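Long-range contacts in putative efflux transporter (Bacteroides eggerthii, PDB 4L8J), which probably acts as the periplasmic adaptor (membrane-fusion) component of a multipart efflux pump, as do its relatives in the HlyD family: residues A[68-73]-A[124-129]; A[40-45]-A[149-154]; A[14-19]-A[255-260]; A[271-276]-A[284-289]. One frame throughout, in Å; residues are numbered along the deposited sequence. Where two conformers were deposited one is given.

Contact 1: residues A[68-73]-A[124-129]; sequences RDISLQ and NNMRDT
The first torsion of I70 (chi1 -71°) sets CG2 anti to the backbone N and points it at the main chain of N125 and M126, and M126 answers by placing its CG anti to its own N (chi1 -165°) and then bending the chain at chi2 (66°) back over S71. The I70 CG2 methyl nestles against the main chain of the opposite segment, 3.6 Å from N125 C, and also touches N125 CB. The longer branch of I70 runs on to T129, where CD1 meets T129 CG2 tip to tip at 3.8 Å. A branched isoleucine suits this place because its two arms serve two partners at once. These residues form the base of the antiparallel helical hairpin of membrane-fusion proteins: helix 68-95 leaves the barrel-sandwich domain here, and helix 102-127 returns to it. T129, just beyond the returning helix, bonds through its backbone to I65 of strand 61-65. Its hydroxyl OG1 is satisfied by M126 O at 2.7 Å, a bond consistent with the methyl CG2 facing I70. M126 is a selenomethionine, the selenium replacing the natural sulfur. Its SE lies 3.8 Å from S71 CA, while CE ends 3.5 Å from S71 OG; serine is small enough to let this flexible chain lie close to the helix. With an alanine in place of I70, both arms are gone and a gap would probably open between the helices, leaving T129 CG2 without its apolar mate. Turned away from helix 68-95, R127 grips D128 OD1 side-on, R127 NH2 standing 2.9 Å from D128 OD1 and NE also bonding it.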
loop_
_atom_site.group_PDB
_atom_site.type_symbol
_atom_site.label_atom_id
_atom_site.label_comp_id
_atom_site.label_asym_id
_atom_site.label_seq_id
_atom_site.Cartn_x
_atom_site.Cartn_y
_atom_site.Cartn_z
ATOM N N ARG A 68 29.426 -50.391 -58.866
ATOM C CA ARG A 68 29.678 -51.316 -59.966
ATOM C C ARG A 68 28.824 -52.596 -59.934
ATOM O O ARG A 68 28.066 -52.803 -60.881
ATOM C CB ARG A 68 31.174 -51.682 -60.070
ATOM N N ASP A 69 28.953 -53.440 -58.882
ATOM C CA ASP A 69 28.262 -54.731 -58.750
ATOM C C ASP A 69 26.748 -54.576 -58.648
ATOM O O ASP A 69 26.031 -55.241 -59.382
ATOM C CB ASP A 69 28.787 -55.525 -57.543
ATOM C CG ASP A 69 30.242 -55.947 -57.666
ATOM O OD1 ASP A 69 30.757 -55.994 -58.813
ATOM O OD2 ASP A 69 30.864 -56.240 -56.621
ATOM N N ILE A 70 26.280 -53.652 -57.801
ATOM C CA ILE A 70 24.863 -53.364 -57.613
ATOM C C ILE A 70 24.265 -52.864 -58.940
ATOM O O ILE A 70 23.161 -53.279 -59.295
ATOM C CB ILE A 70 24.693 -52.373 -56.443
ATOM C CG1 ILE A 70 25.006 -53.097 -55.120
ATOM C CG2 ILE A 70 23.283 -51.763 -56.423
ATOM C CD1 ILE A 70 25.321 -52.157 -53.878
ATOM N N SER A 71 25.028 -52.033 -59.693
ATOM C CA SER A 71 24.611 -51.504 -60.994
ATOM C C SER A 71 24.360 -52.633 -62.009
ATOM O O SER A 71 23.407 -52.543 -62.791
ATOM C CB SER A 71 25.655 -50.531 -61.537
ATOM O OG SER A 71 25.230 -49.934 -62.751
ATOM N N LEU A 72 25.204 -53.693 -61.978
ATOM C CA LEU A 72 25.088 -54.867 -62.850
ATOM C C LEU A 72 23.814 -55.643 -62.522
ATOM O O LEU A 72 23.068 -55.964 -63.439
ATOM C CB LEU A 72 26.318 -55.778 -62.747
ATOM C CG LEU A 72 27.542 -55.297 -63.520
ATOM C CD1 LEU A 72 28.828 -55.622 -62.779
ATOM C CD2 LEU A 72 27.567 -55.869 -64.924
ATOM N N GLN A 73 23.545 -55.892 -61.219
ATOM C CA GLN A 73 22.335 -56.567 -60.762
ATOM C C GLN A 73 21.090 -55.753 -61.130
ATOM O O GLN A 73 20.128 -56.328 -61.612
ATOM C CB GLN A 73 22.379 -56.829 -59.249
ATOM C CG GLN A 73 21.318 -57.826 -58.767
ATOM C CD GLN A 73 21.506 -59.185 -59.406
ATOM O OE1 GLN A 73 22.536 -59.849 -59.235
ATOM N NE2 GLN A 73 20.536 -59.596 -60.207
ATOM N N ASN A 124 16.448 -50.155 -54.626
ATOM C CA ASN A 124 16.791 -49.674 -53.293
ATOM C C ASN A 124 18.295 -49.747 -53.049
ATOM O O ASN A 124 18.866 -48.797 -52.510
ATOM C CB ASN A 124 16.056 -50.468 -52.220
ATOM C CG ASN A 124 14.571 -50.182 -52.126
ATOM O OD1 ASN A 124 14.071 -49.125 -52.545
ATOM N ND2 ASN A 124 13.843 -51.109 -51.523
ATOM N N ASN A 125 18.932 -50.869 -53.444
ATOM C CA ASN A 125 20.372 -51.086 -53.283
ATOM C C ASN A 125 21.160 -50.031 -54.051
ATOM O O ASN A 125 22.165 -49.541 -53.545
ATOM C CB ASN A 125 20.750 -52.500 -53.735
ATOM C CG ASN A 125 20.315 -53.594 -52.786
ATOM O OD1 ASN A 125 19.820 -53.351 -51.682
ATOM N ND2 ASN A 125 20.491 -54.831 -53.196
HETATM N N MSE A 126 20.671 -49.646 -55.244
HETATM C CA MSE A 126 21.261 -48.617 -56.109
HETATM C C MSE A 126 21.199 -47.241 -55.423
HETATM O O MSE A 126 22.187 -46.518 -55.399
HETATM C CB MSE A 126 20.515 -48.603 -57.453
HETATM C CG MSE A 126 21.236 -47.849 -58.540
HETATM SE SE MSE A 126 22.935 -48.678 -59.112
HETATM C CE MSE A 126 22.646 -48.331 -61.093
ATOM N N ARG A 127 20.042 -46.897 -54.840
ATOM C CA ARG A 127 19.854 -45.652 -54.092
ATOM C C ARG A 127 20.737 -45.671 -52.842
ATOM O O ARG A 127 21.347 -44.652 -52.497
ATOM C CB ARG A 127 18.362 -45.520 -53.715
ATOM C CG ARG A 127 18.004 -44.346 -52.803
ATOM C CD ARG A 127 16.726 -44.645 -52.050
ATOM N NE ARG A 127 16.936 -45.614 -50.964
ATOM C CZ ARG A 127 16.076 -46.580 -50.644
ATOM N NH1 ARG A 127 14.956 -46.737 -51.335
ATOM N NH2 ARG A 127 16.341 -47.406 -49.637
ATOM N N ASP A 128 20.850 -46.851 -52.192
ATOM C CA ASP A 128 21.605 -46.994 -50.940
ATOM C C ASP A 128 23.134 -46.995 -51.114
ATOM O O ASP A 128 23.836 -46.982 -50.099
ATOM C CB ASP A 128 21.129 -48.229 -50.156
ATOM C CG ASP A 128 19.720 -48.056 -49.579
ATOM O OD1 ASP A 128 19.202 -46.913 -49.602
ATOM O OD2 ASP A 128 19.112 -49.077 -49.176
ATOM N N THR A 129 23.652 -46.904 -52.361
ATOM C CA THR A 129 25.108 -46.761 -52.603
ATOM C C THR A 129 25.579 -45.366 -52.147
ATOM O O THR A 129 26.771 -45.164 -51.935
ATOM C CB THR A 129 25.478 -47.011 -54.068
ATOM O OG1 THR A 129 24.798 -46.086 -54.925
ATOM C CG2 THR A 129 25.241 -48.445 -54.507
#

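Contact 2: residues A[40-45]-A[149-154]; sequences RVSGQI and RVNSGE
In the barrel-sandwich (lipoyl-like) domain, G43 of strand 43-47 pairs with V150 of the short outer strand 149-150, antiparallel. This is a hydrogen-bonded pair: V150 N gives a nearly straight bond (177°) to G43 O at 2.8 Å, and G43 N returns one to V150 O at 2.9 Å. Glycine suits the almost fully stretched backbone here. On the face of V150, its CG1 packs 3.8 Å from I45 CD1, joining the buried side with I156. On the other face, Q44 sets CG anti to its backbone N (chi1 170°) and reaches outward in an extended chain, so that one end atom of its amide sits over the centre of one face of the R149 guanidinium, the planes 34° apart. Were Q44 an alanine, the R149 guanidinium would probably lose the tilted amide over one face and be freer to turn. Beyond the strands the grip is weaker: S152 OG reaches R40 O in a weak bond of 3.0 Å, and S152 N makes another weak one to S42 OG. The following type II turn, N151 to E154, puts glycine at G153, where phi is positive, and E154 OE1 accepts from N151 N. Firm backbone bonds thus fix the register, while small serine hydroxyls tether the exposed loop more loosely.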
loop_
_atom_site.group_PDB
_atom_site.type_symbol
_atom_site.label_atom_id
_atom_site.label_comp_id
_atom_site.label_asym_id
_atom_site.label_seq_id
_atom_site.Cartn_x
_atom_site.Cartn_y
_atom_site.Cartn_z
ATOM N N ARG A 40 23.018 -49.268 -45.991
ATOM C CA ARG A 40 22.051 -50.361 -45.882
ATOM C C ARG A 40 22.509 -51.527 -46.789
ATOM O O ARG A 40 21.855 -52.574 -46.847
ATOM C CB ARG A 40 20.626 -49.883 -46.226
ATOM C CG ARG A 40 20.067 -48.862 -45.219
ATOM C CD ARG A 40 18.735 -48.296 -45.669
ATOM N NE ARG A 40 18.350 -47.133 -44.865
ATOM C CZ ARG A 40 17.449 -46.223 -45.232
ATOM N NH1 ARG A 40 16.832 -46.324 -46.405
ATOM N NH2 ARG A 40 17.168 -45.200 -44.435
ATOM N N VAL A 41 23.635 -51.318 -47.501
ATOM C CA VAL A 41 24.272 -52.268 -48.428
ATOM C C VAL A 41 25.733 -52.414 -48.041
ATOM O O VAL A 41 26.254 -51.570 -47.323
ATOM C CB VAL A 41 24.116 -51.888 -49.931
ATOM C CG1 VAL A 41 22.693 -52.121 -50.410
ATOM C CG2 VAL A 41 24.559 -50.458 -50.221
ATOM N N SER A 42 26.393 -53.470 -48.521
ATOM C CA SER A 42 27.813 -53.724 -48.287
ATOM C C SER A 42 28.603 -53.312 -49.518
ATOM O O SER A 42 28.097 -53.407 -50.642
ATOM C CB SER A 42 28.051 -55.199 -47.967
ATOM O OG SER A 42 27.377 -55.588 -46.779
ATOM N N GLY A 43 29.822 -52.841 -49.307
ATOM C CA GLY A 43 30.658 -52.436 -50.424
ATOM C C GLY A 43 31.914 -51.712 -50.024
ATOM O O GLY A 43 32.241 -51.631 -48.839
ATOM N N GLN A 44 32.634 -51.204 -51.025
ATOM C CA GLN A 44 33.856 -50.443 -50.815
ATOM C C GLN A 44 33.576 -48.925 -50.918
ATOM O O GLN A 44 33.159 -48.448 -51.979
ATOM C CB GLN A 44 34.943 -50.871 -51.827
ATOM C CG GLN A 44 36.177 -49.955 -51.825
ATOM C CD GLN A 44 37.352 -50.516 -52.582
ATOM O OE1 GLN A 44 38.369 -50.873 -51.979
ATOM N NE2 GLN A 44 37.267 -50.559 -53.922
ATOM N N ILE A 45 33.870 -48.168 -49.845
ATOM C CA ILE A 45 33.732 -46.701 -49.859
ATOM C C ILE A 45 34.664 -46.157 -50.941
ATOM O O ILE A 45 35.802 -46.591 -51.017
ATOM C CB ILE A 45 34.013 -46.079 -48.456
ATOM C CG1 ILE A 45 32.888 -46.470 -47.467
ATOM C CG2 ILE A 45 34.144 -44.537 -48.530
ATOM C CD1 ILE A 45 33.281 -46.460 -46.051
ATOM N N ARG A 149 36.509 -51.246 -47.205
ATOM C CA ARG A 149 35.365 -52.131 -47.438
ATOM C C ARG A 149 34.551 -52.234 -46.149
ATOM O O ARG A 149 35.126 -52.380 -45.062
ATOM C CB ARG A 149 35.838 -53.511 -47.949
ATOM C CG ARG A 149 36.484 -53.433 -49.332
ATOM C CD ARG A 149 36.947 -54.779 -49.868
ATOM N NE ARG A 149 37.294 -54.713 -51.292
ATOM C CZ ARG A 149 38.518 -54.464 -51.760
ATOM N NH1 ARG A 149 39.528 -54.249 -50.924
ATOM N NH2 ARG A 149 38.738 -54.425 -53.070
ATOM N N VAL A 150 33.219 -52.060 -46.263
ATOM C CA VAL A 150 32.282 -52.063 -45.131
ATOM C C VAL A 150 31.067 -52.954 -45.416
ATOM O O VAL A 150 30.749 -53.228 -46.576
ATOM C CB VAL A 150 31.802 -50.624 -44.731
ATOM C CG1 VAL A 150 32.953 -49.765 -44.220
ATOM C CG2 VAL A 150 31.053 -49.927 -45.874
ATOM N N ASN A 151 30.354 -53.328 -44.339
ATOM C CA ASN A 151 29.120 -54.109 -44.374
ATOM C C ASN A 151 27.934 -53.208 -44.036
ATOM O O ASN A 151 28.133 -52.047 -43.669
ATOM C CB ASN A 151 29.195 -55.274 -43.365
ATOM C CG ASN A 151 30.367 -56.204 -43.552
ATOM O OD1 ASN A 151 30.535 -56.835 -44.603
ATOM N ND2 ASN A 151 31.194 -56.324 -42.518
ATOM N N SER A 152 26.707 -53.739 -44.129
ATOM C CA SER A 152 25.508 -53.002 -43.741
ATOM C C SER A 152 25.514 -52.831 -42.244
ATOM O O SER A 152 26.004 -53.711 -41.533
ATOM C CB SER A 152 24.248 -53.742 -44.177
ATOM O OG SER A 152 24.258 -53.941 -45.577
ATOM N N GLY A 153 25.033 -51.694 -41.776
ATOM C CA GLY A 153 24.992 -51.399 -40.350
ATOM C C GLY A 153 26.316 -50.995 -39.737
ATOM O O GLY A 153 26.337 -50.554 -38.590
ATOM N N GLU A 154 27.433 -51.133 -40.478
ATOM C CA GLU A 154 28.760 -50.735 -40.000
ATOM C C GLU A 154 28.827 -49.198 -39.947
ATOM O O GLU A 154 28.558 -48.541 -40.959
ATOM C CB GLU A 154 29.853 -51.315 -40.909
ATOM C CG GLU A 154 31.263 -51.195 -40.353
ATOM C CD GLU A 154 32.337 -51.962 -41.104
ATOM O OE1 GLU A 154 31.989 -52.885 -41.877
ATOM O OE2 GLU A 154 33.533 -51.665 -40.883
#

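Contact 3: residues A[14-19]-A[255-260]; sequences TVSSQS and LMNVPL
L255 opens the pairing by offering its carbonyl oxygen to Q18 N, 2.9 Å away. The extended Q18 chain lies alongside L255, and a water, accepting from L255 N and donating to Q18 OE1, links the two. Next comes M256, a selenomethionine, whose CB lies 3.6 Å from V15 CG1. Here the two side chains cross at about a right angle, and V15, with CG1 anti to its backbone N (chi1 176°), presents that methyl to M256 CB and CG. N257 is held twice by S16. Its N meets S16 O at 2.7 Å in a nearly straight bond (171°), while ND2 reaches S16 OG at 3.1 Å with the hydroxyl lying in the amide plane; a short serine opposite an asparagine suits this antiparallel hydrogen-bonded pair. Farther on, N257 O is linked to T14 O by a water that donates to both. V258 then lays CG1 beside V15 CG2, 4.1 Å away. The strand 256-259 also pairs antiparallel with a strand of the second subunit, whose L299 and L304 pack on N257 and V258. Distant parts of the chain are therefore stitched by direct bonds at S16 and Q18 but by water at either end, with V15 packing on M256 and V258, while the N257 amide and S16 hydroxyl meet on the face they share.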
loop_
_atom_site.group_PDB
_atom_site.type_symbol
_atom_site.label_atom_id
_atom_site.label_comp_id
_atom_site.label_asym_id
_atom_site.label_seq_id
_atom_site.Cartn_x
_atom_site.Cartn_y
_atom_site.Cartn_z
ATOM N N THR A 14 19.276 0.291 -12.493
ATOM C CA THR A 14 18.474 0.200 -13.704
ATOM C C THR A 14 17.019 0.512 -13.333
ATOM O O THR A 14 16.554 0.006 -12.319
ATOM C CB THR A 14 18.624 -1.219 -14.277
ATOM O OG1 THR A 14 20.007 -1.592 -14.252
ATOM C CG2 THR A 14 18.038 -1.358 -15.675
ATOM N N VAL A 15 16.313 1.303 -14.140
ATOM C CA VAL A 15 14.879 1.609 -13.937
ATOM C C VAL A 15 14.112 0.281 -14.207
ATOM O O VAL A 15 14.380 -0.379 -15.216
ATOM C CB VAL A 15 14.408 2.761 -14.863
ATOM C CG1 VAL A 15 12.901 3.011 -14.732
ATOM C CG2 VAL A 15 15.186 4.048 -14.580
ATOM N N SER A 16 13.219 -0.118 -13.297
ATOM C CA SER A 16 12.464 -1.361 -13.458
ATOM C C SER A 16 10.953 -1.082 -13.442
ATOM O O SER A 16 10.480 -0.141 -12.796
ATOM C CB SER A 16 12.860 -2.386 -12.390
ATOM O OG SER A 16 12.497 -1.977 -11.077
ATOM N N SER A 17 10.213 -1.859 -14.232
ATOM C CA SER A 17 8.762 -1.771 -14.300
ATOM C C SER A 17 8.213 -2.339 -12.990
ATOM O O SER A 17 8.680 -3.381 -12.545
ATOM C CB SER A 17 8.246 -2.550 -15.504
ATOM O OG SER A 17 6.840 -2.414 -15.583
ATOM N N GLN A 18 7.288 -1.639 -12.342
ATOM C CA GLN A 18 6.761 -2.071 -11.037
ATOM C C GLN A 18 6.366 -3.562 -10.959
ATOM O O GLN A 18 6.767 -4.256 -10.017
ATOM C CB GLN A 18 5.538 -1.209 -10.668
ATOM C CG GLN A 18 4.832 -1.653 -9.399
ATOM C CD GLN A 18 3.524 -0.939 -9.222
ATOM O OE1 GLN A 18 2.824 -0.589 -10.186
ATOM N NE2 GLN A 18 3.190 -0.677 -7.974
ATOM N N SER A 19 5.586 -4.045 -11.932
ATOM C CA SER A 19 5.017 -5.388 -11.836
ATOM C C SER A 19 5.758 -6.485 -12.615
ATOM O O SER A 19 5.245 -7.611 -12.681
ATOM C CB SER A 19 3.558 -5.353 -12.302
ATOM O OG SER A 19 3.500 -5.010 -13.675
ATOM N N LEU A 255 3.966 2.117 -13.783
ATOM C CA LEU A 255 4.826 2.817 -12.848
ATOM C C LEU A 255 6.219 2.193 -12.867
ATOM O O LEU A 255 6.328 0.975 -12.995
ATOM C CB LEU A 255 4.251 2.810 -11.426
ATOM C CG LEU A 255 2.827 3.384 -11.239
ATOM C CD1 LEU A 255 2.481 3.407 -9.808
ATOM C CD2 LEU A 255 2.696 4.785 -11.812
HETATM N N MSE A 256 7.273 3.039 -12.717
HETATM C CA MSE A 256 8.684 2.623 -12.687
HETATM C C MSE A 256 9.216 2.729 -11.286
HETATM O O MSE A 256 8.813 3.638 -10.544
HETATM C CB MSE A 256 9.560 3.506 -13.614
HETATM C CG MSE A 256 9.090 3.593 -15.066
HETATM SE SE MSE A 256 9.344 1.889 -15.968
HETATM C CE MSE A 256 7.462 1.669 -16.659
ATOM N N ASN A 257 10.114 1.815 -10.912
ATOM C CA ASN A 257 10.813 1.870 -9.638
ATOM C C ASN A 257 12.137 2.570 -9.787
ATOM O O ASN A 257 12.931 2.215 -10.684
ATOM C CB ASN A 257 11.146 0.477 -9.082
ATOM C CG ASN A 257 10.000 -0.397 -8.707
ATOM O OD1 ASN A 257 9.155 -0.010 -7.909
ATOM N ND2 ASN A 257 10.067 -1.663 -9.141
ATOM N N VAL A 258 12.424 3.478 -8.846
ATOM C CA VAL A 258 13.745 4.075 -8.689
ATOM C C VAL A 258 14.022 4.214 -7.197
ATOM O O VAL A 258 13.097 4.586 -6.471
ATOM C CB VAL A 258 14.014 5.426 -9.425
ATOM C CG1 VAL A 258 13.869 5.300 -10.932
ATOM C CG2 VAL A 258 13.180 6.576 -8.874
ATOM N N PRO A 259 15.272 4.040 -6.710
ATOM C CA PRO A 259 15.538 4.321 -5.286
ATOM C C PRO A 259 15.258 5.788 -4.954
ATOM O O PRO A 259 15.393 6.674 -5.813
ATOM C CB PRO A 259 17.040 4.018 -5.147
ATOM C CG PRO A 259 17.301 2.973 -6.219
ATOM C CD PRO A 259 16.484 3.539 -7.382
ATOM N N LEU A 260 14.847 6.055 -3.721
ATOM C CA LEU A 260 14.603 7.427 -3.271
ATOM C C LEU A 260 15.877 8.275 -3.461
ATOM O O LEU A 260 15.785 9.422 -3.898
ATOM C CB LEU A 260 14.163 7.421 -1.789
ATOM C CG LEU A 260 14.168 8.741 -1.034
ATOM C CD1 LEU A 260 13.129 9.679 -1.593
ATOM C CD2 LEU A 260 13.944 8.525 0.460
HETATM O O HOH W 1 15.654 1.143 -10.185
HETATM O O HOH W 2 2.833 -0.385 -12.901
#

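Contact 4: residues A[271-276]-A[284-289]; sequences NTYVWI and RREVTV
Y273 and R284 make a tightly packed part of this beta hairpin, strands 271-278 and 281-289. The R284 guanidinium lies flat on the tyrosine ring, planes 3° apart, with CZ 3.8 Å from the ring centroid in a cation-pi contact; the bend at chi3 (57°) folds the arginine over the face. R284 NH1 also makes a salt bridge with D266, which probably steadies the stack. Beside it, R284 CB comes 3.7 Å from W275 CZ3, and the indole NE1 is bonded to V315 O of the second subunit. On the opposite face of the hairpin, V274 CG2 meets V287 CG1 crosswise, and I276 CG1 sits over the face of the R285 guanidinium, whose NH2 is bridged to E308 of the second subunit. The centre is tied by V274 N to R285 O and R285 N to V274 O, each 2.9 Å. Toward N271 the pairing becomes wetter. V287 N still bonds T272 O, but T272 N instead meets a water that donates to V287 O and to E286 OE2. T272 OG1 reaches V287 O at 2.7 Å from above the carbonyl plane, 50° out of it, and takes a bond from a second water, which also accepts from V289 N. N271 ND2 donates to Y273 OH at 3.0 Å. An aromatic face thus takes R284 and I276 covers R285, while the T272 hydroxyl and two waters, one also held by the E286 carboxylate, complete the backbone's bonding at the other end.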
loop_
_atom_site.group_PDB
_atom_site.type_symbol
_atom_site.label_atom_id
_atom_site.label_comp_id
_atom_site.label_asym_id
_atom_site.label_seq_id
_atom_site.Cartn_x
_atom_site.Cartn_y
_atom_site.Cartn_z
ATOM N N ASN A 271 9.806 20.853 -9.007
ATOM C CA ASN A 271 10.020 19.646 -9.827
ATOM C C ASN A 271 10.985 18.634 -9.224
ATOM O O ASN A 271 11.855 18.976 -8.425
ATOM C CB ASN A 271 10.531 20.000 -11.215
ATOM C CG ASN A 271 9.694 20.997 -11.941
ATOM O OD1 ASN A 271 8.494 21.113 -11.698
ATOM N ND2 ASN A 271 10.314 21.722 -12.864
ATOM N N THR A 272 10.846 17.378 -9.661
ATOM C CA THR A 272 11.728 16.284 -9.233
ATOM C C THR A 272 12.507 15.783 -10.428
ATOM O O THR A 272 11.978 15.706 -11.529
ATOM C CB THR A 272 10.950 15.174 -8.535
ATOM O OG1 THR A 272 9.889 14.725 -9.389
ATOM C CG2 THR A 272 10.421 15.618 -7.164
ATOM N N TYR A 273 13.772 15.441 -10.194
ATOM C CA TYR A 273 14.703 14.988 -11.219
ATOM C C TYR A 273 15.479 13.768 -10.799
ATOM O O TYR A 273 15.571 13.452 -9.615
ATOM C CB TYR A 273 15.729 16.121 -11.536
ATOM C CG TYR A 273 15.095 17.441 -11.912
ATOM C CD1 TYR A 273 14.767 17.729 -13.235
ATOM C CD2 TYR A 273 14.790 18.392 -10.940
ATOM C CE1 TYR A 273 14.141 18.927 -13.581
ATOM C CE2 TYR A 273 14.161 19.589 -11.274
ATOM C CZ TYR A 273 13.866 19.867 -12.600
ATOM O OH TYR A 273 13.258 21.058 -12.923
ATOM N N VAL A 274 16.112 13.138 -11.801
ATOM C CA VAL A 274 17.112 12.080 -11.685
ATOM C C VAL A 274 18.275 12.422 -12.634
ATOM O O VAL A 274 18.100 13.207 -13.576
ATOM C CB VAL A 274 16.592 10.632 -11.983
ATOM C CG1 VAL A 274 15.532 10.180 -10.979
ATOM C CG2 VAL A 274 16.118 10.496 -13.432
ATOM N N TRP A 275 19.409 11.746 -12.446
ATOM C CA TRP A 275 20.530 11.795 -13.389
ATOM C C TRP A 275 20.461 10.526 -14.201
ATOM O O TRP A 275 20.563 9.444 -13.624
ATOM C CB TRP A 275 21.898 11.891 -12.679
ATOM C CG TRP A 275 22.211 13.183 -11.993
ATOM C CD1 TRP A 275 22.423 13.372 -10.656
ATOM C CD2 TRP A 275 22.423 14.457 -12.620
ATOM N NE1 TRP A 275 22.751 14.686 -10.409
ATOM C CE2 TRP A 275 22.744 15.378 -11.597
ATOM C CE3 TRP A 275 22.408 14.902 -13.959
ATOM C CZ2 TRP A 275 23.029 16.729 -11.866
ATOM C CZ3 TRP A 275 22.690 16.233 -14.224
ATOM C CH2 TRP A 275 22.961 17.139 -13.180
ATOM N N ILE A 276 20.252 10.643 -15.510
ATOM C CA ILE A 276 20.274 9.526 -16.444
ATOM C C ILE A 276 21.735 9.317 -16.890
ATOM O O ILE A 276 22.393 10.275 -17.292
ATOM C CB ILE A 276 19.313 9.771 -17.662
ATOM C CG1 ILE A 276 17.823 9.625 -17.252
ATOM C CG2 ILE A 276 19.635 8.812 -18.890
ATOM C CD1 ILE A 276 17.394 8.194 -16.953
ATOM N N ARG A 284 20.428 15.498 -16.716
ATOM C CA ARG A 284 19.277 15.650 -15.836
ATOM C C ARG A 284 17.965 15.315 -16.570
ATOM O O ARG A 284 17.784 15.668 -17.733
ATOM C CB ARG A 284 19.222 17.048 -15.230
ATOM C CG ARG A 284 18.463 17.086 -13.899
ATOM C CD ARG A 284 18.379 18.488 -13.328
ATOM N NE ARG A 284 17.753 19.426 -14.271
ATOM C CZ ARG A 284 17.283 20.621 -13.932
ATOM N NH1 ARG A 284 17.336 21.027 -12.669
ATOM N NH2 ARG A 284 16.734 21.409 -14.847
ATOM N N ARG A 285 17.081 14.603 -15.867
ATOM C CA ARG A 285 15.805 14.165 -16.385
ATOM C C ARG A 285 14.702 14.447 -15.369
ATOM O O ARG A 285 14.758 13.958 -14.233
ATOM C CB ARG A 285 15.892 12.665 -16.733
ATOM C CG ARG A 285 14.577 12.023 -17.159
ATOM C CD ARG A 285 14.229 12.241 -18.629
ATOM N NE ARG A 285 15.177 11.571 -19.525
ATOM C CZ ARG A 285 15.209 10.266 -19.771
ATOM N NH1 ARG A 285 14.318 9.452 -19.209
ATOM N NH2 ARG A 285 16.124 9.764 -20.591
ATOM N N GLU A 286 13.690 15.233 -15.783
ATOM C CA GLU A 286 12.557 15.514 -14.917
ATOM C C GLU A 286 11.637 14.293 -14.878
ATOM O O GLU A 286 11.367 13.660 -15.909
ATOM C CB GLU A 286 11.785 16.764 -15.361
ATOM C CG GLU A 286 10.715 17.103 -14.344
ATOM C CD GLU A 286 9.795 18.264 -14.651
ATOM O OE1 GLU A 286 9.936 18.878 -15.731
ATOM O OE2 GLU A 286 8.926 18.557 -13.801
ATOM N N VAL A 287 11.212 13.945 -13.669
ATOM C CA VAL A 287 10.346 12.795 -13.403
ATOM C C VAL A 287 9.126 13.269 -12.577
ATOM O O VAL A 287 9.183 14.319 -11.926
ATOM C CB VAL A 287 11.114 11.639 -12.681
ATOM C CG1 VAL A 287 12.276 11.108 -13.531
ATOM C CG2 VAL A 287 11.607 12.049 -11.281
ATOM N N THR A 288 8.039 12.480 -12.618
ATOM C CA THR A 288 6.845 12.685 -11.817
ATOM C C THR A 288 6.786 11.514 -10.872
ATOM O O THR A 288 6.722 10.365 -11.305
ATOM C CB THR A 288 5.558 12.851 -12.662
ATOM O OG1 THR A 288 5.744 13.905 -13.587
ATOM C CG2 THR A 288 4.314 13.164 -11.791
ATOM N N VAL A 289 6.847 11.806 -9.577
ATOM C CA VAL A 289 6.731 10.810 -8.529
ATOM C C VAL A 289 5.238 10.491 -8.393
ATOM O O VAL A 289 4.415 11.411 -8.334
ATOM C CB VAL A 289 7.384 11.271 -7.191
ATOM C CG1 VAL A 289 7.180 10.232 -6.081
ATOM C CG2 VAL A 289 8.867 11.551 -7.375
HETATM O O HOH W 3 7.104 14.572 -8.741
HETATM O O HOH W 4 8.730 17.033 -11.649
#

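In the fold
The four contacts fall into two groups on opposite sides of the centre of an elongated chain. Contacts 1 and 2 adjoin, their centres 12 Å apart, and meet where V41 and R40 of contact 2 pack on N125 and D128 of contact 1; the like-charged R40 and R127 also come close there, R127 paired with D128. Contact 1 is nested within the loop closed by contact 2. Contacts 3 and 4 lie about 13 Å apart between centres, without touching (nearest atoms about 5 Å), and both face the second subunit. Contact 1 is about 79 Å from contact 4, centre to centre. A PEG molecule, probably from crystallisation, lies about 4 Å from the T272 side chain.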